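Local coordinates for dITP/XTP pyrophosphatase (PDB 6WWD), which probably hydrolyses non-canonical purine nucleoside triphosphates such as XTP, dITP and ITP to their monophosphates and diphosphate, using magnesium, and so cleanses the nucleotide pool, at residues A6-K11 / Y39-E44; E59-T64 / A126-E131. All blocks are in the same frame, centred on the assembly; numbering follows the deposited sequence.

In the fold
Both contacts lie on the same side of the chain's centre, centres about 13 Å apart, and contact 1 closes before contact 2 opens. In contact 1 the loop that leads strand 2-5 into helix 10-22 meets the linker between strand 29-31 and helix 49-64. Contact 2 sets the last turn of helix 49-64 on the end of strand 118-128, and strands 2-5 and 118-128 both pair with strand 67-77 in one mixed sheet. Y39 connects the two contacts: its ring stacks with that of H63, and Y39 OH packs 3.4 Å from G60 CA. The linker, which meets a predicted substrate loop, thus also leans on that helix end; contact 2 lies away from annotated sites.

Contact 1 of 2, residues A6-K11 / Y39-E44; sequences ASRNPK and YEEVPE
R8 and E41 reach toward each other from opposite directions and meet end-on, guanidinium to carboxylate, in a salt bridge at the protein surface. NH1 and NH2 of R8 each take one carboxylate oxygen of E41. R8 NH1 to E41 OE2 is 3.1 Å with an N-H...O angle of 163°; the bond uses the syn lone pair of OE2 and lies near the guanidinium plane. R8 NH2 meets E41 OE1 at 3.0 Å, also on the syn side, but this bond is less straight and tilted out of both the carboxylate and the guanidinium planes. A weak third bond runs from R8 NH1 to the same OE1. The two flat groups are turned 43° apart, so the fork is twisted rather than coplanar. R8 keeps an extended chain from CG to NE, with CG anti to the carbonyl carbon (chi1 -60°), and this carries the guanidinium across to the linker; E41 is likewise extended beyond CG.

At the base of R8, S7 OG accepts from N9 N (3.0 Å), forming an ST turn, and N9, at the N-cap of helix 10-22, accepts from K11 N through OD1 (2.8 Å). S7 to K11 belong to the predicted substrate site, where R8 and K11 could help receive a nucleotide. The carboxylate of E41 probably orients R8 and offsets part of its charge at the edge of that site.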
loop_
_atom_site.group_PDB
_atom_site.type_symbol
_atom_site.label_atom_id
_atom_site.label_comp_id
_atom_site.label_asym_id
_atom_site.label_seq_id
_atom_site.Cartn_x
_atom_site.Cartn_y
_atom_site.Cartn_z
ATOM N N ALA D 6 15.229 22.317 6.957
ATOM C CA ALA D 6 15.961 21.143 7.443
ATOM C C ALA D 6 16.922 20.637 6.362
ATOM O O ALA D 6 16.812 19.533 5.833
ATOM C CB ALA D 6 15.005 20.044 7.883
ATOM N N SER D 7 17.893 21.479 6.054
ATOM C CA SER D 7 18.864 21.183 5.016
ATOM C C SER D 7 20.192 21.818 5.391
ATOM O O SER D 7 20.229 22.824 6.104
ATOM C CB SER D 7 18.394 21.722 3.661
ATOM O OG SER D 7 19.339 21.467 2.639
ATOM N N ARG D 8 21.283 21.208 4.920
ATOM C CA ARG D 8 22.603 21.824 4.986
ATOM C C ARG D 8 23.031 22.420 3.652
ATOM O O ARG D 8 24.179 22.855 3.517
ATOM C CB ARG D 8 23.640 20.800 5.438
ATOM C CG ARG D 8 23.375 20.196 6.807
ATOM C CD ARG D 8 24.408 19.136 7.134
ATOM N NE ARG D 8 24.370 18.827 8.552
ATOM C CZ ARG D 8 23.461 18.035 9.121
ATOM N NH1 ARG D 8 22.522 17.442 8.387
ATOM N NH2 ARG D 8 23.501 17.821 10.431
ATOM N N ASN D 9 22.152 22.398 2.648
ATOM C CA ASN D 9 22.465 22.911 1.320
ATOM C C ASN D 9 22.011 24.360 1.185
ATOM O O ASN D 9 20.793 24.610 1.103
ATOM C CB ASN D 9 21.796 22.048 0.263
ATOM C CG ASN D 9 22.124 22.482 -1.149
ATOM O OD1 ASN D 9 22.714 23.545 -1.376
ATOM N ND2 ASN D 9 21.732 21.654 -2.119
ATOM N N PRO D 10 22.925 25.334 1.112
ATOM C CA PRO D 10 22.479 26.723 0.954
ATOM C C PRO D 10 21.683 26.971 -0.318
ATOM O O PRO D 10 20.803 27.841 -0.316
ATOM C CB PRO D 10 23.795 27.518 0.974
ATOM C CG PRO D 10 24.747 26.636 1.765
ATOM C CD PRO D 10 24.381 25.236 1.327
ATOM N N LYS D 11 21.918 26.199 -1.386
ATOM C CA LYS D 11 21.150 26.375 -2.613
ATOM C C LYS D 11 19.665 26.131 -2.394
ATOM O O LYS D 11 18.825 26.787 -3.019
ATOM C CB LYS D 11 21.688 25.441 -3.701
ATOM C CG LYS D 11 22.842 26.039 -4.468
ATOM C CD LYS D 11 22.377 27.321 -5.144
ATOM C CE LYS D 11 23.521 28.195 -5.603
ATOM N NZ LYS D 11 24.180 28.971 -4.492
ATOM N N TYR D 39 21.476 18.144 15.976
ATOM C CA TYR D 39 20.677 17.156 16.676
ATOM C C TYR D 39 20.679 15.865 15.880
ATOM O O TYR D 39 20.985 15.848 14.688
ATOM C CB TYR D 39 19.253 17.663 16.926
ATOM C CG TYR D 39 18.469 18.114 15.699
ATOM C CD1 TYR D 39 17.790 17.189 14.897
ATOM C CD2 TYR D 39 18.348 19.467 15.386
ATOM C CE1 TYR D 39 17.047 17.599 13.791
ATOM C CE2 TYR D 39 17.595 19.893 14.289
ATOM C CZ TYR D 39 16.947 18.949 13.494
ATOM O OH TYR D 39 16.203 19.360 12.411
ATOM N N GLU D 40 20.348 14.776 16.566
ATOM C CA GLU D 40 20.398 13.462 15.941
ATOM C C GLU D 40 19.313 13.335 14.874
ATOM O O GLU D 40 18.127 13.570 15.138
ATOM C CB GLU D 40 20.234 12.383 17.009
ATOM C CG GLU D 40 19.930 11.000 16.479
ATOM C CD GLU D 40 19.660 10.016 17.597
ATOM O OE1 GLU D 40 20.628 9.604 18.274
ATOM O OE2 GLU D 40 18.477 9.672 17.810
ATOM N N GLU D 41 19.723 12.960 13.666
ATOM C CA GLU D 41 18.816 12.763 12.545
ATOM C C GLU D 41 18.544 11.270 12.349
ATOM O O GLU D 41 19.459 10.495 12.045
ATOM C CB GLU D 41 19.389 13.422 11.292
ATOM C CG GLU D 41 19.241 14.955 11.320
ATOM C CD GLU D 41 20.331 15.683 10.546
ATOM O OE1 GLU D 41 20.753 16.771 11.001
ATOM O OE2 GLU D 41 20.769 15.171 9.491
ATOM N N VAL D 42 17.295 10.877 12.533
ATOM C CA VAL D 42 16.902 9.466 12.473
ATOM C C VAL D 42 17.024 8.959 11.036
ATOM O O VAL D 42 16.585 9.647 10.097
ATOM C CB VAL D 42 15.479 9.309 13.009
ATOM C CG1 VAL D 42 15.011 7.880 12.924
ATOM C CG2 VAL D 42 15.423 9.804 14.450
ATOM N N PRO D 43 17.615 7.788 10.804
ATOM C CA PRO D 43 17.743 7.288 9.427
ATOM C C PRO D 43 16.383 6.982 8.815
ATOM O O PRO D 43 15.400 6.733 9.512
ATOM C CB PRO D 43 18.588 6.020 9.582
ATOM C CG PRO D 43 18.377 5.605 11.017
ATOM C CD PRO D 43 18.209 6.866 11.795
ATOM N N GLU D 44 16.329 7.045 7.487
ATOM C CA GLU D 44 15.078 6.924 6.746
ATOM C C GLU D 44 14.906 5.534 6.132
ATOM O O GLU D 44 15.865 4.948 5.617
ATOM C CB GLU D 44 15.010 7.982 5.648
ATOM C CG GLU D 44 15.081 9.407 6.162
ATOM C CD GLU D 44 14.905 10.435 5.057
ATOM O OE1 GLU D 44 14.215 10.136 4.066
ATOM O OE2 GLU D 44 15.455 11.544 5.180
#

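Contact 2 of 2, residues E59-T64 / A126-E131; sequences EGVKHT and ALVTPE
V61 meets V128 and the turn that follows it with both of its methyl groups, and the apolar part of the contact is centred on this side chain. V61 CG2 packs against V128 CG1 at 3.8 Å, the two side chains crossing at a slant. The other methyl, CG1, stands anti to the backbone N of V61 (chi1 180°), which directs it to the stretch beyond the strand, where it lies 3.9 Å from P130 CA. The backbones are correspondingly close at this point: V61 and P130 have the nearest CA pair, 6.2 Å apart.

Methyl-to-carbonyl contacts make up a second group. V61 CG2 approaches V128 O to 3.2 Å, and V61 CG1 comes to 3.8 Å from T129 O. No hydrogen bond crosses between the segments, so van der Waals packing joins them.

This is helix-on-sheet packing in the mixed alpha/beta fold of the HAM1 family: the C-terminal turn of helix 49-64 rests on the end of strand 118-128, which pairs antiparallel with strand 67-77. V61 also touches C68 of that neighbouring strand, while V128 packs on L54 and A57 farther back along the helix.

The polar bonds remain within their own side of the interface. H63 ND1 donates to E59 O at 3.0 Å, and H63 N binds the same oxygen from the opposite face of its carbonyl plane, a double grip that ties the imidazole to the helix end. One residue on, T64 OG1 donates to G60 O at 2.8 Å, and it also bonds to L66 N where the chain leaves the helix. On the strand side, T129 OG1 bonds to E133 N, within the turn between strands 118-128 and 134-145.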
loop_
_atom_site.group_PDB
_atom_site.type_symbol
_atom_site.label_atom_id
_atom_site.label_comp_id
_atom_site.label_asym_id
_atom_site.label_seq_id
_atom_site.Cartn_x
_atom_site.Cartn_y
_atom_site.Cartn_z
ATOM N N GLU D 59 10.876 17.068 13.640
ATOM C CA GLU D 59 12.111 17.109 14.405
ATOM C C GLU D 59 12.703 18.509 14.416
ATOM O O GLU D 59 13.185 18.977 15.452
ATOM C CB GLU D 59 13.099 16.103 13.824
ATOM C CG GLU D 59 12.847 14.684 14.264
ATOM C CD GLU D 59 13.109 14.502 15.756
ATOM O OE1 GLU D 59 14.260 14.711 16.188
ATOM O OE2 GLU D 59 12.171 14.151 16.493
ATOM N N GLY D 60 12.671 19.191 13.271
ATOM C CA GLY D 60 13.160 20.558 13.226
ATOM C C GLY D 60 12.410 21.475 14.177
ATOM O O GLY D 60 13.017 22.286 14.883
ATOM N N VAL D 61 11.074 21.387 14.180
ATOM C CA VAL D 61 10.289 22.180 15.127
ATOM C C VAL D 61 10.648 21.797 16.556
ATOM O O VAL D 61 10.782 22.657 17.440
ATOM C CB VAL D 61 8.784 22.012 14.856
ATOM C CG1 VAL D 61 7.956 22.843 15.850
ATOM C CG2 VAL D 61 8.451 22.405 13.411
ATOM N N LYS D 62 10.801 20.494 16.804
ATOM C CA LYS D 62 11.037 19.997 18.155
ATOM C C LYS D 62 12.279 20.621 18.783
ATOM O O LYS D 62 12.292 20.919 19.985
ATOM C CB LYS D 62 11.154 18.473 18.118
ATOM C CG LYS D 62 11.673 17.813 19.380
ATOM C CD LYS D 62 11.653 16.284 19.177
ATOM C CE LYS D 62 12.481 15.529 20.210
ATOM N NZ LYS D 62 11.688 14.455 20.905
ATOM N N HIS D 63 13.329 20.836 17.982
ATOM C CA HIS D 63 14.599 21.318 18.502
ATOM C C HIS D 63 14.755 22.833 18.455
ATOM O O HIS D 63 15.689 23.352 19.068
ATOM C CB HIS D 63 15.762 20.670 17.740
ATOM C CG HIS D 63 15.945 19.225 18.075
ATOM N ND1 HIS D 63 15.454 18.209 17.283
ATOM C CD2 HIS D 63 16.497 18.625 19.153
ATOM C CE1 HIS D 63 15.730 17.045 17.839
ATOM N NE2 HIS D 63 16.359 17.270 18.976
ATOM N N THR D 64 13.898 23.553 17.733
ATOM C CA THR D 64 14.075 24.990 17.568
ATOM C C THR D 64 12.856 25.837 17.913
ATOM O O THR D 64 13.024 27.040 18.177
ATOM C CB THR D 64 14.480 25.313 16.123
ATOM O OG1 THR D 64 13.361 25.087 15.266
ATOM C CG2 THR D 64 15.676 24.447 15.666
ATOM N N ALA D 126 7.503 19.021 3.314
ATOM C CA ALA D 126 6.614 19.109 4.461
ATOM C C ALA D 126 6.843 20.404 5.229
ATOM O O ALA D 126 7.961 20.937 5.281
ATOM C CB ALA D 126 6.791 17.922 5.402
ATOM N N LEU D 127 5.756 20.920 5.799
ATOM C CA LEU D 127 5.809 22.054 6.708
ATOM C C LEU D 127 5.132 21.652 8.004
ATOM O O LEU D 127 4.010 21.137 7.986
ATOM C CB LEU D 127 5.121 23.290 6.129
ATOM C CG LEU D 127 4.848 24.419 7.153
ATOM C CD1 LEU D 127 6.119 25.131 7.575
ATOM C CD2 LEU D 127 3.808 25.415 6.633
ATOM N N VAL D 128 5.807 21.895 9.120
ATOM C CA VAL D 128 5.223 21.753 10.450
ATOM C C VAL D 128 5.427 23.081 11.158
ATOM O O VAL D 128 6.534 23.635 11.152
ATOM C CB VAL D 128 5.851 20.595 11.249
ATOM C CG1 VAL D 128 5.244 20.512 12.637
ATOM C CG2 VAL D 128 5.673 19.276 10.506
ATOM N N THR D 129 4.370 23.610 11.696
ATOM C CA THR D 129 4.403 24.912 12.340
ATOM C C THR D 129 4.694 24.753 13.822
ATOM O O THR D 129 4.550 23.660 14.383
ATOM C CB THR D 129 3.067 25.631 12.138
ATOM O OG1 THR D 129 2.040 24.945 12.870
ATOM C CG2 THR D 129 2.711 25.701 10.648
ATOM N N PRO D 130 5.103 25.832 14.494
ATOM C CA PRO D 130 5.318 25.738 15.944
ATOM C C PRO D 130 4.083 25.275 16.709
ATOM O O PRO D 130 4.209 24.639 17.764
ATOM C CB PRO D 130 5.717 27.174 16.331
ATOM C CG PRO D 130 6.247 27.779 15.082
ATOM C CD PRO D 130 5.430 27.173 13.974
ATOM N N GLU D 131 2.888 25.601 16.224
ATOM C CA GLU D 131 1.655 25.198 16.890
ATOM C C GLU D 131 1.273 23.747 16.613
ATOM O O GLU D 131 0.284 23.264 17.180
ATOM C CB GLU D 131 0.512 26.125 16.467
ATOM C CG GLU D 131 0.743 27.615 16.793
ATOM C CD GLU D 131 1.671 28.315 15.802
ATOM O OE1 GLU D 131 2.011 27.710 14.766
ATOM O OE2 GLU D 131 2.055 29.481 16.058
#